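Local coordinates for PUA domain-containing protein (Aeropyrum pernix, PDB 2CX0) that is of unknown function but, as a PUA-domain protein, probably binds RNA and may act in translation initiation, at residues A[69-80]-A[166-176]; A[92-101]-A[111-122]. All blocks are in the same frame, centred on the assembly; numbering follows the deposited sequence.

Interaction 1: A[69-80]-A[166-176]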
loop_
_atom_site.group_PDB
_atom_site.type_symbol
_atom_site.label_atom_id
_atom_site.label_comp_id
_atom_site.label_asym_id
_atom_site.label_seq_id
_atom_site.Cartn_x
_atom_site.Cartn_y
_atom_site.Cartn_z
ATOM N N PHE A 69 -6.385 -4.294 0.097
ATOM C CA PHE A 69 -7.695 -3.640 0.167
ATOM C C PHE A 69 -8.058 -3.136 -1.202
ATOM O O PHE A 69 -7.182 -2.917 -2.062
ATOM C CB PHE A 69 -7.704 -2.505 1.147
ATOM C CG PHE A 69 -6.724 -1.435 0.835
ATOM C CD1 PHE A 69 -7.151 -0.268 0.160
ATOM C CD2 PHE A 69 -5.359 -1.570 1.200
ATOM C CE1 PHE A 69 -6.241 0.747 -0.149
ATOM C CE2 PHE A 69 -4.444 -0.572 0.897
ATOM C CZ PHE A 69 -4.882 0.588 0.218
ATOM N N GLU A 70 -9.347 -3.002 -1.434
ATOM C CA GLU A 70 -9.811 -2.470 -2.712
ATOM C C GLU A 70 -9.950 -0.931 -2.622
ATOM O O GLU A 70 -10.574 -0.400 -1.689
ATOM C CB GLU A 70 -11.170 -3.104 -3.124
ATOM C CG GLU A 70 -11.495 -2.703 -4.571
ATOM C CD GLU A 70 -12.862 -3.187 -5.080
ATOM O OE1 GLU A 70 -13.145 -4.389 -5.035
ATOM O OE2 GLU A 70 -13.658 -2.350 -5.527
ATOM N N TRP A 71 -9.392 -0.216 -3.593
ATOM C CA TRP A 71 -9.499 1.234 -3.564
ATOM C C TRP A 71 -10.617 1.722 -4.504
ATOM O O TRP A 71 -11.235 0.932 -5.218
ATOM C CB TRP A 71 -8.149 1.876 -3.903
ATOM C CG TRP A 71 -8.112 3.294 -3.407
ATOM C CD1 TRP A 71 -8.406 3.703 -2.138
ATOM C CD2 TRP A 71 -7.748 4.472 -4.130
ATOM N NE1 TRP A 71 -8.257 5.044 -2.034
ATOM C CE2 TRP A 71 -7.853 5.546 -3.238
ATOM C CE3 TRP A 71 -7.334 4.723 -5.445
ATOM C CZ2 TRP A 71 -7.568 6.858 -3.598
ATOM C CZ3 TRP A 71 -7.041 6.056 -5.812
ATOM C CH2 TRP A 71 -7.164 7.094 -4.885
ATOM N N SER A 72 -10.897 3.008 -4.476
ATOM C CA SER A 72 -11.976 3.552 -5.306
ATOM C C SER A 72 -11.821 3.445 -6.814
ATOM O O SER A 72 -12.786 3.719 -7.518
ATOM C CB SER A 72 -12.278 5.001 -4.905
ATOM O OG SER A 72 -11.081 5.758 -4.904
ATOM N N ASP A 73 -10.651 3.034 -7.317
ATOM C CA ASP A 73 -10.481 2.849 -8.753
ATOM C C ASP A 73 -10.750 1.347 -9.105
ATOM O O ASP A 73 -10.522 0.919 -10.245
ATOM C CB ASP A 73 -9.054 3.209 -9.185
ATOM C CG ASP A 73 -7.947 2.429 -8.389
ATOM O OD1 ASP A 73 -8.256 1.443 -7.681
ATOM O OD2 ASP A 73 -6.748 2.808 -8.484
ATOM N N GLY A 74 -11.194 0.570 -8.109
ATOM C CA GLY A 74 -11.458 -0.859 -8.302
ATOM C C GLY A 74 -10.237 -1.806 -8.310
ATOM O O GLY A 74 -10.357 -3.020 -8.610
ATOM N N ARG A 75 -9.048 -1.246 -8.031
ATOM C CA ARG A 75 -7.865 -2.043 -7.967
ATOM C C ARG A 75 -7.534 -2.420 -6.520
ATOM O O ARG A 75 -7.961 -1.727 -5.568
ATOM C CB ARG A 75 -6.662 -1.298 -8.542
ATOM C CG ARG A 75 -6.621 -1.294 -10.047
ATOM C CD ARG A 75 -5.208 -0.988 -10.557
ATOM N NE ARG A 75 -4.737 0.326 -10.112
ATOM C CZ ARG A 75 -3.650 0.928 -10.607
ATOM N NH1 ARG A 75 -2.917 0.340 -11.569
ATOM N NH2 ARG A 75 -3.295 2.122 -10.154
ATOM N N ILE A 76 -6.793 -3.519 -6.397
ATOM C CA ILE A 76 -6.398 -4.008 -5.082
ATOM C C ILE A 76 -4.954 -3.539 -4.800
ATOM O O ILE A 76 -4.043 -3.723 -5.643
ATOM C CB ILE A 76 -6.516 -5.550 -5.014
ATOM C CG1 ILE A 76 -8.014 -5.945 -5.093
ATOM C CG2 ILE A 76 -5.940 -6.095 -3.634
ATOM C CD1 ILE A 76 -8.197 -7.253 -5.827
ATOM N N TYR A 77 -4.771 -2.944 -3.617
ATOM C CA TYR A 77 -3.497 -2.409 -3.155
ATOM C C TYR A 77 -3.029 -3.066 -1.841
ATOM O O TYR A 77 -3.810 -3.621 -1.077
ATOM C CB TYR A 77 -3.623 -0.902 -2.824
ATOM C CG TYR A 77 -3.866 -0.001 -3.983
ATOM C CD1 TYR A 77 -2.832 0.783 -4.495
ATOM C CD2 TYR A 77 -5.134 0.043 -4.584
ATOM C CE1 TYR A 77 -3.057 1.619 -5.616
ATOM C CE2 TYR A 77 -5.378 0.880 -5.728
ATOM C CZ TYR A 77 -4.327 1.644 -6.211
ATOM O OH TYR A 77 -4.508 2.415 -7.322
ATOM N N PRO A 78 -1.729 -3.041 -1.601
ATOM C CA PRO A 78 -1.203 -3.621 -0.361
ATOM C C PRO A 78 -1.217 -2.525 0.728
ATOM O O PRO A 78 -1.024 -1.304 0.449
ATOM C CB PRO A 78 0.267 -3.944 -0.682
ATOM C CG PRO A 78 0.605 -2.807 -1.812
ATOM C CD PRO A 78 -0.704 -2.636 -2.576
ATOM N N THR A 79 -1.366 -2.972 1.982
ATOM C CA THR A 79 -1.216 -2.086 3.096
ATOM C C THR A 79 0.298 -2.001 3.333
ATOM O O THR A 79 1.114 -2.807 2.794
ATOM C CB THR A 79 -1.761 -2.711 4.375
ATOM O OG1 THR A 79 -1.161 -4.045 4.534
ATOM C CG2 THR A 79 -3.347 -2.762 4.283
ATOM N N LEU A 80 0.683 -1.065 4.196
ATOM C CA LEU A 80 2.122 -1.000 4.543
ATOM C C LEU A 80 2.489 -2.252 5.345
ATOM O O LEU A 80 3.647 -2.699 5.313
ATOM C CB LEU A 80 2.435 0.264 5.373
ATOM C CG LEU A 80 2.257 1.541 4.533
ATOM C CD1 LEU A 80 2.771 2.677 5.414
ATOM C CD2 LEU A 80 3.100 1.527 3.211
ATOM N N ARG A 166 0.778 9.727 -6.531
ATOM C CA ARG A 166 -0.456 10.122 -5.891
ATOM C C ARG A 166 -0.665 9.178 -4.721
ATOM O O ARG A 166 -0.722 7.938 -4.880
ATOM C CB ARG A 166 -1.628 10.071 -6.908
ATOM C CG ARG A 166 -2.983 10.409 -6.295
ATOM C CD ARG A 166 -4.013 10.795 -7.342
ATOM N NE ARG A 166 -4.104 9.853 -8.453
ATOM C CZ ARG A 166 -4.747 8.690 -8.394
ATOM N NH1 ARG A 166 -5.348 8.342 -7.261
ATOM N NH2 ARG A 166 -4.821 7.890 -9.472
ATOM N N ARG A 167 -0.792 9.776 -3.538
ATOM C CA ARG A 167 -1.000 8.997 -2.325
ATOM C C ARG A 167 -2.317 8.163 -2.326
ATOM O O ARG A 167 -3.372 8.673 -2.714
ATOM C CB ARG A 167 -0.999 9.968 -1.093
ATOM C CG ARG A 167 -1.500 9.273 0.199
ATOM C CD ARG A 167 -2.256 10.252 1.124
ATOM N NE ARG A 167 -3.541 10.653 0.521
ATOM C CZ ARG A 167 -3.825 11.858 0.043
ATOM N NH1 ARG A 167 -2.937 12.832 0.087
ATOM N NH2 ARG A 167 -5.006 12.069 -0.519
ATOM N N VAL A 168 -2.243 6.876 -1.978
ATOM C CA VAL A 168 -3.464 6.070 -1.805
ATOM C C VAL A 168 -3.566 5.655 -0.306
ATOM O O VAL A 168 -4.604 5.782 0.343
ATOM C CB VAL A 168 -3.429 4.840 -2.693
ATOM C CG1 VAL A 168 -4.530 3.785 -2.265
ATOM C CG2 VAL A 168 -3.637 5.318 -4.172
ATOM N N HIS A 169 -2.464 5.175 0.252
ATOM C CA HIS A 169 -2.425 4.732 1.650
ATOM C C HIS A 169 -1.054 5.102 2.229
ATOM O O HIS A 169 -0.002 4.952 1.542
ATOM C CB HIS A 169 -2.657 3.214 1.727
ATOM C CG HIS A 169 -2.260 2.602 3.036
ATOM N ND1 HIS A 169 -1.333 1.585 3.143
ATOM C CD2 HIS A 169 -2.740 2.807 4.285
ATOM C CE1 HIS A 169 -1.263 1.184 4.419
ATOM N NE2 HIS A 169 -2.110 1.914 5.126
ATOM N N ARG A 170 -1.033 5.579 3.488
ATOM C CA ARG A 170 0.244 6.007 4.039
ATOM C C ARG A 170 0.361 5.767 5.538
ATOM O O ARG A 170 -0.639 5.560 6.216
ATOM C CB ARG A 170 0.493 7.499 3.731
ATOM C CG ARG A 170 -0.628 8.448 4.256
ATOM C CD ARG A 170 -0.477 8.842 5.736
ATOM N NE ARG A 170 -1.577 9.780 6.074
ATOM C CZ ARG A 170 -1.784 10.302 7.283
ATOM N NH1 ARG A 170 -0.947 10.010 8.292
ATOM N NH2 ARG A 170 -2.874 11.070 7.480
ATOM N N LEU A 171 1.604 5.766 6.021
ATOM C CA LEU A 171 1.896 5.525 7.442
ATOM C C LEU A 171 1.059 6.443 8.377
ATOM O O LEU A 171 1.153 7.674 8.267
ATOM C CB LEU A 171 3.379 5.824 7.666
ATOM C CG LEU A 171 3.988 4.910 8.744
ATOM C CD1 LEU A 171 5.546 4.978 8.789
ATOM C CD2 LEU A 171 3.339 5.290 10.013
ATOM N N GLY A 172 0.248 5.851 9.259
ATOM C CA GLY A 172 -0.530 6.686 10.166
ATOM C C GLY A 172 -1.930 7.103 9.713
ATOM O O GLY A 172 -2.609 7.830 10.447
ATOM N N ASP A 173 -2.339 6.713 8.505
ATOM C CA ASP A 173 -3.690 7.040 8.102
ATOM C C ASP A 173 -4.693 6.083 8.831
ATOM O O ASP A 173 -4.295 5.196 9.583
ATOM C CB ASP A 173 -3.862 7.109 6.540
ATOM C CG ASP A 173 -3.824 5.739 5.813
ATOM O OD1 ASP A 173 -3.939 4.642 6.439
ATOM O OD2 ASP A 173 -3.690 5.813 4.539
ATOM N N ALA A 174 -5.991 6.333 8.657
ATOM C CA ALA A 174 -7.000 5.552 9.343
ATOM C C ALA A 174 -6.901 4.058 9.049
ATOM O O ALA A 174 -7.007 3.234 9.989
ATOM C CB ALA A 174 -8.372 6.076 8.988
ATOM N N LEU A 175 -6.702 3.716 7.776
ATOM C CA LEU A 175 -6.574 2.302 7.419
ATOM C C LEU A 175 -5.312 1.707 8.083
ATOM O O LEU A 175 -5.343 0.554 8.577
ATOM C CB LEU A 175 -6.514 2.104 5.885
ATOM C CG LEU A 175 -6.129 0.697 5.362
ATOM C CD1 LEU A 175 -7.214 -0.333 5.746
ATOM C CD2 LEU A 175 -6.019 0.713 3.880
ATOM N N TRP A 176 -4.223 2.508 8.111
ATOM C CA TRP A 176 -2.976 2.039 8.703
ATOM C C TRP A 176 -3.207 1.698 10.189
ATOM O O TRP A 176 -2.764 0.623 10.665
ATOM C CB TRP A 176 -1.893 3.124 8.614
ATOM C CG TRP A 176 -0.568 2.580 9.022
ATOM C CD1 TRP A 176 0.281 1.851 8.254
ATOM C CD2 TRP A 176 -0.010 2.622 10.323
ATOM N NE1 TRP A 176 1.347 1.407 9.006
ATOM C CE2 TRP A 176 1.200 1.878 10.282
ATOM C CE3 TRP A 176 -0.406 3.226 11.525
ATOM C CZ2 TRP A 176 2.029 1.718 11.406
ATOM C CZ3 TRP A 176 0.418 3.076 12.654
ATOM C CH2 TRP A 176 1.620 2.327 12.585
HETATM O O HOH W 1 -5.878 4.977 -10.236
#

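Interaction 2: A[92-101]-A[111-122]. With SO4 (sulfate ion), chain B.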
loop_
_atom_site.group_PDB
_atom_site.type_symbol
_atom_site.label_atom_id
_atom_site.label_comp_id
_atom_site.label_asym_id
_atom_site.label_seq_id
_atom_site.Cartn_x
_atom_site.Cartn_y
_atom_site.Cartn_z
ATOM N N LYS A 92 5.979 -3.461 -8.965
ATOM C CA LYS A 92 6.668 -3.109 -10.235
ATOM C C LYS A 92 7.793 -2.087 -9.953
ATOM O O LYS A 92 8.816 -2.043 -10.639
ATOM C CB LYS A 92 5.660 -2.519 -11.177
ATOM C CG LYS A 92 4.731 -3.599 -11.729
ATOM C CD LYS A 92 3.888 -3.039 -12.856
ATOM C CE LYS A 92 2.964 -4.102 -13.449
ATOM N NZ LYS A 92 3.587 -4.902 -14.550
ATOM N N GLY A 93 7.590 -1.243 -8.948
ATOM C CA GLY A 93 8.642 -0.296 -8.637
ATOM C C GLY A 93 8.512 0.365 -7.274
ATOM O O GLY A 93 7.479 0.253 -6.598
ATOM N N VAL A 94 9.584 1.003 -6.847
ATOM C CA VAL A 94 9.535 1.747 -5.613
ATOM C C VAL A 94 10.324 3.043 -5.899
ATOM O O VAL A 94 11.188 3.062 -6.797
ATOM C CB VAL A 94 10.168 1.012 -4.413
ATOM C CG1 VAL A 94 9.344 -0.237 -4.016
ATOM C CG2 VAL A 94 11.569 0.754 -4.701
ATOM N N VAL A 95 10.020 4.088 -5.114
ATOM C CA VAL A 95 10.660 5.395 -5.253
ATOM C C VAL A 95 11.238 5.690 -3.906
ATOM O O VAL A 95 10.531 5.572 -2.887
ATOM C CB VAL A 95 9.598 6.471 -5.624
ATOM C CG1 VAL A 95 10.226 7.848 -5.645
ATOM C CG2 VAL A 95 8.977 6.132 -7.022
ATOM N N LEU A 96 12.520 6.050 -3.876
ATOM C CA LEU A 96 13.190 6.347 -2.631
ATOM C C LEU A 96 13.092 7.836 -2.431
ATOM O O LEU A 96 13.195 8.607 -3.407
ATOM C CB LEU A 96 14.653 5.921 -2.727
ATOM C CG LEU A 96 14.839 4.461 -3.149
ATOM C CD1 LEU A 96 16.343 4.137 -3.231
ATOM C CD2 LEU A 96 14.115 3.551 -2.148
ATOM N N VAL A 97 12.889 8.247 -1.181
ATOM C CA VAL A 97 12.665 9.677 -0.877
ATOM C C VAL A 97 13.560 10.160 0.251
ATOM O O VAL A 97 14.035 9.369 1.085
ATOM C CB VAL A 97 11.162 9.961 -0.502
ATOM C CG1 VAL A 97 10.216 9.334 -1.534
ATOM C CG2 VAL A 97 10.804 9.361 0.975
ATOM N N ASP A 98 13.768 11.485 0.280
ATOM C CA ASP A 98 14.577 12.093 1.310
ATOM C C ASP A 98 13.819 12.183 2.647
ATOM O O ASP A 98 12.633 11.874 2.716
ATOM C CB ASP A 98 15.154 13.453 0.858
ATOM C CG ASP A 98 14.113 14.520 0.540
ATOM O OD1 ASP A 98 13.011 14.527 1.079
ATOM O OD2 ASP A 98 14.440 15.423 -0.255
ATOM N N LYS A 99 14.511 12.571 3.716
ATOM C CA LYS A 99 13.884 12.616 5.028
ATOM C C LYS A 99 12.684 13.559 5.103
ATOM O O LYS A 99 11.659 13.214 5.634
ATOM C CB LYS A 99 14.910 13.012 6.133
ATOM C CG LYS A 99 14.269 13.133 7.511
ATOM C CD LYS A 99 15.312 13.623 8.567
ATOM C CE LYS A 99 16.243 12.505 9.007
ATOM N NZ LYS A 99 17.109 12.976 10.160
ATOM N N GLY A 100 12.817 14.776 4.574
ATOM C CA GLY A 100 11.673 15.700 4.613
ATOM C C GLY A 100 10.449 15.121 3.871
ATOM O O GLY A 100 9.297 15.316 4.304
ATOM N N ALA A 101 10.693 14.414 2.771
ATOM C CA ALA A 101 9.588 13.822 2.028
ATOM C C ALA A 101 8.990 12.638 2.773
ATOM O O ALA A 101 7.762 12.484 2.754
ATOM C CB ALA A 101 10.025 13.391 0.590
ATOM N N LEU A 111 3.510 12.653 -3.047
ATOM C CA LEU A 111 4.967 12.741 -3.232
ATOM C C LEU A 111 5.323 13.612 -4.455
ATOM O O LEU A 111 4.952 13.314 -5.572
ATOM C CB LEU A 111 5.607 11.332 -3.371
ATOM C CG LEU A 111 7.098 11.289 -3.771
ATOM C CD1 LEU A 111 7.952 12.016 -2.641
ATOM C CD2 LEU A 111 7.525 9.774 -3.967
HETATM N N MSE A 112 6.002 14.727 -4.204
HETATM C CA MSE A 112 6.448 15.569 -5.310
HETATM C C MSE A 112 7.887 15.159 -5.724
HETATM O O MSE A 112 8.703 14.698 -4.928
HETATM C CB MSE A 112 6.405 17.021 -4.871
HETATM C CG MSE A 112 5.143 17.401 -4.098
HETATM SE SE MSE A 112 3.550 17.197 -5.169
HETATM C CE MSE A 112 3.878 18.632 -6.220
ATOM N N ILE A 113 8.184 15.348 -7.002
ATOM C CA ILE A 113 9.454 15.014 -7.580
ATOM C C ILE A 113 10.706 15.511 -6.820
ATOM O O ILE A 113 11.707 14.796 -6.721
ATOM C CB ILE A 113 9.488 15.528 -9.032
ATOM C CG1 ILE A 113 8.447 14.737 -9.865
ATOM C CG2 ILE A 113 10.942 15.344 -9.638
ATOM C CD1 ILE A 113 8.099 15.454 -11.224
ATOM N N PRO A 114 10.658 16.733 -6.271
ATOM C CA PRO A 114 11.850 17.205 -5.559
ATOM C C PRO A 114 12.226 16.379 -4.336
ATOM O O PRO A 114 13.360 16.469 -3.901
ATOM C CB PRO A 114 11.496 18.643 -5.177
ATOM C CG PRO A 114 10.566 19.068 -6.289
ATOM C CD PRO A 114 9.654 17.807 -6.417
ATOM N N GLY A 115 11.293 15.623 -3.757
ATOM C CA GLY A 115 11.627 14.774 -2.594
ATOM C C GLY A 115 12.136 13.398 -3.025
ATOM O O GLY A 115 12.513 12.568 -2.188
ATOM N N VAL A 116 12.189 13.132 -4.334
ATOM C CA VAL A 116 12.651 11.827 -4.784
ATOM C C VAL A 116 14.159 11.804 -4.951
ATOM O O VAL A 116 14.722 12.711 -5.552
ATOM C CB VAL A 116 11.967 11.449 -6.144
ATOM C CG1 VAL A 116 12.607 10.138 -6.705
ATOM C CG2 VAL A 116 10.433 11.296 -5.932
ATOM N N VAL A 117 14.780 10.722 -4.483
ATOM C CA VAL A 117 16.228 10.550 -4.566
ATOM C C VAL A 117 16.652 9.266 -5.231
ATOM O O VAL A 117 17.861 8.972 -5.366
ATOM C CB VAL A 117 16.898 10.582 -3.159
ATOM C CG1 VAL A 117 16.639 12.002 -2.463
ATOM C CG2 VAL A 117 16.291 9.454 -2.250
ATOM N N GLY A 118 15.691 8.466 -5.650
ATOM C CA GLY A 118 16.060 7.191 -6.273
ATOM C C GLY A 118 14.844 6.496 -6.823
ATOM O O GLY A 118 13.708 6.736 -6.343
ATOM N N VAL A 119 15.058 5.710 -7.869
ATOM C CA VAL A 119 13.968 4.942 -8.486
ATOM C C VAL A 119 14.410 3.496 -8.689
ATOM O O VAL A 119 15.541 3.249 -9.148
ATOM C CB VAL A 119 13.583 5.475 -9.848
ATOM C CG1 VAL A 119 12.556 4.523 -10.491
ATOM C CG2 VAL A 119 13.041 6.910 -9.730
ATOM N N GLU A 120 13.556 2.528 -8.344
ATOM C CA GLU A 120 13.909 1.142 -8.539
ATOM C C GLU A 120 12.799 0.455 -9.275
ATOM O O GLU A 120 11.588 0.757 -9.074
ATOM C CB GLU A 120 14.100 0.401 -7.192
ATOM C CG GLU A 120 15.372 0.770 -6.465
ATOM C CD GLU A 120 15.445 0.248 -5.031
ATOM O OE1 GLU A 120 14.640 -0.624 -4.629
ATOM O OE2 GLU A 120 16.347 0.708 -4.303
ATOM N N GLY A 121 13.187 -0.513 -10.103
ATOM C CA GLY A 121 12.154 -1.230 -10.841
ATOM C C GLY A 121 11.832 -0.540 -12.149
ATOM O O GLY A 121 12.550 0.385 -12.563
ATOM N N SER A 122 10.734 -0.956 -12.779
ATOM C CA SER A 122 10.309 -0.422 -14.067
ATOM C C SER A 122 8.790 -0.276 -14.007
ATOM O O SER A 122 8.090 -1.229 -13.668
ATOM C CB SER A 122 10.727 -1.410 -15.161
ATOM O OG SER A 122 10.339 -0.917 -16.425
HETATM S S SO4 B . 18.036 13.810 3.633
HETATM O O1 SO4 B . 17.460 15.074 3.138
HETATM O O2 SO4 B . 18.500 14.043 5.015
HETATM O O3 SO4 B . 17.132 12.636 3.596
HETATM O O4 SO4 B . 19.212 13.523 2.829
HETATM O O HOH W 2 15.969 15.689 -2.420
#

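Interaction 1: A[69-80]-A[166-176]
The hairpin of strands 65-70 and 76-78 faces the bulged end of strand 163-170 and the turn into helix 174-183, with CA atoms 7.9 Å apart at Trp71 and Val168. Val168 CG1 fits the corner between two aromatic faces, over the Trp71 five-membered ring (3.7 Å from its centroid) and over Tyr77 (4.1 Å); CG1 lies anti to the backbone N (chi1 165°), which aims it into the hairpin. Arg166 NH1 touches the Trp71 edge at CZ3 (3.2 Å), its guanidinium nearly coplanar with the indole, and a water bridges Arg166 NH2 to Asp73 OD2. Tyr77 OH donates to that same OD2. Leu175 CD2 sits 3.5 Å above the centre of the Phe69 ring, whose edge turns to the face of His169 in an offset edge-to-face pair. The His169 ring edge lies by Leu80 N, while Leu80 CD1 rests 3.9 Å from Trp176 CD1. Asp173 N-caps helix 174-183, taking Trp176 N on OD1 and Arg170 N on OD2. Val142 of strand 138-145 backs Tyr77, Ile59 of strand 56-62 touches Leu175, and Thr79 OG1, bonded to Pro66 O, also caps helix 80-86 at Cys82 N: the interface joins the pre-PUA sheet to the PUA sheet.

Interaction 2: A[92-101]-A[111-122]
The carboxylate of Glu120 turns one face to two methyl groups, Val94 CG2 at 3.4 Å from OE1 and Leu96 CD1 at 3.6 Å from OE2, while Arg137 pairs with OE1 in a salt bridge. Gly115 CA lies above a face of the other carboxylate, that of Asp98, 3.7 Å from OD2. Asp98 CG stands between its backbone N and carbonyl carbon (chi1 62°), bringing OD1 to Ala101 N as the N-cap of helix 99-107; a water links OD2 to Pro114 O. Strands 93-97 and 116-121 run antiparallel, paired by bonds such as Glu120 N to Val94 O (2.9 Å). At a classic bulge, Val117 and Gly118 both face Leu96, whose O accepts a nearly straight bond from Val117 N (175°) and a weak one from Gly118 N. On the face carrying Val95, its CG1 is pressed tightly against both methyls of Val116 and meets Leu111 CD2 (3.7 Å). Beyond the bulge, Asp98 N donates to Gly115 O. Lys99 N donates to sulfate O3 (2.6 Å), so an anion, probably from the crystallisation liquor, sits at the helix N-terminus. The helix dipole probably favours it there, as it would the Asp98 carboxylate.

Overall arrangement
Interactions 1 and 2 share the mixed PUA sheet, where strand 163-170 neighbours strand 111-112; their centres are 18 Å apart and their nearest atoms about 5 Å, without touching. Interaction 2 is internal to the PUA domain, pairing its first strand with the edge strand 116-121, whereas interaction 1 holds that domain against the N-terminal sheet. The chain leaves 69-80, builds the PUA strands and comes back at 166-176, so interaction 2 forms wholly within the intervening residues. The sulfate belongs to interaction 2 alone, at the start of helix 99-107. The interdomain junction thus stays remote from this anion site.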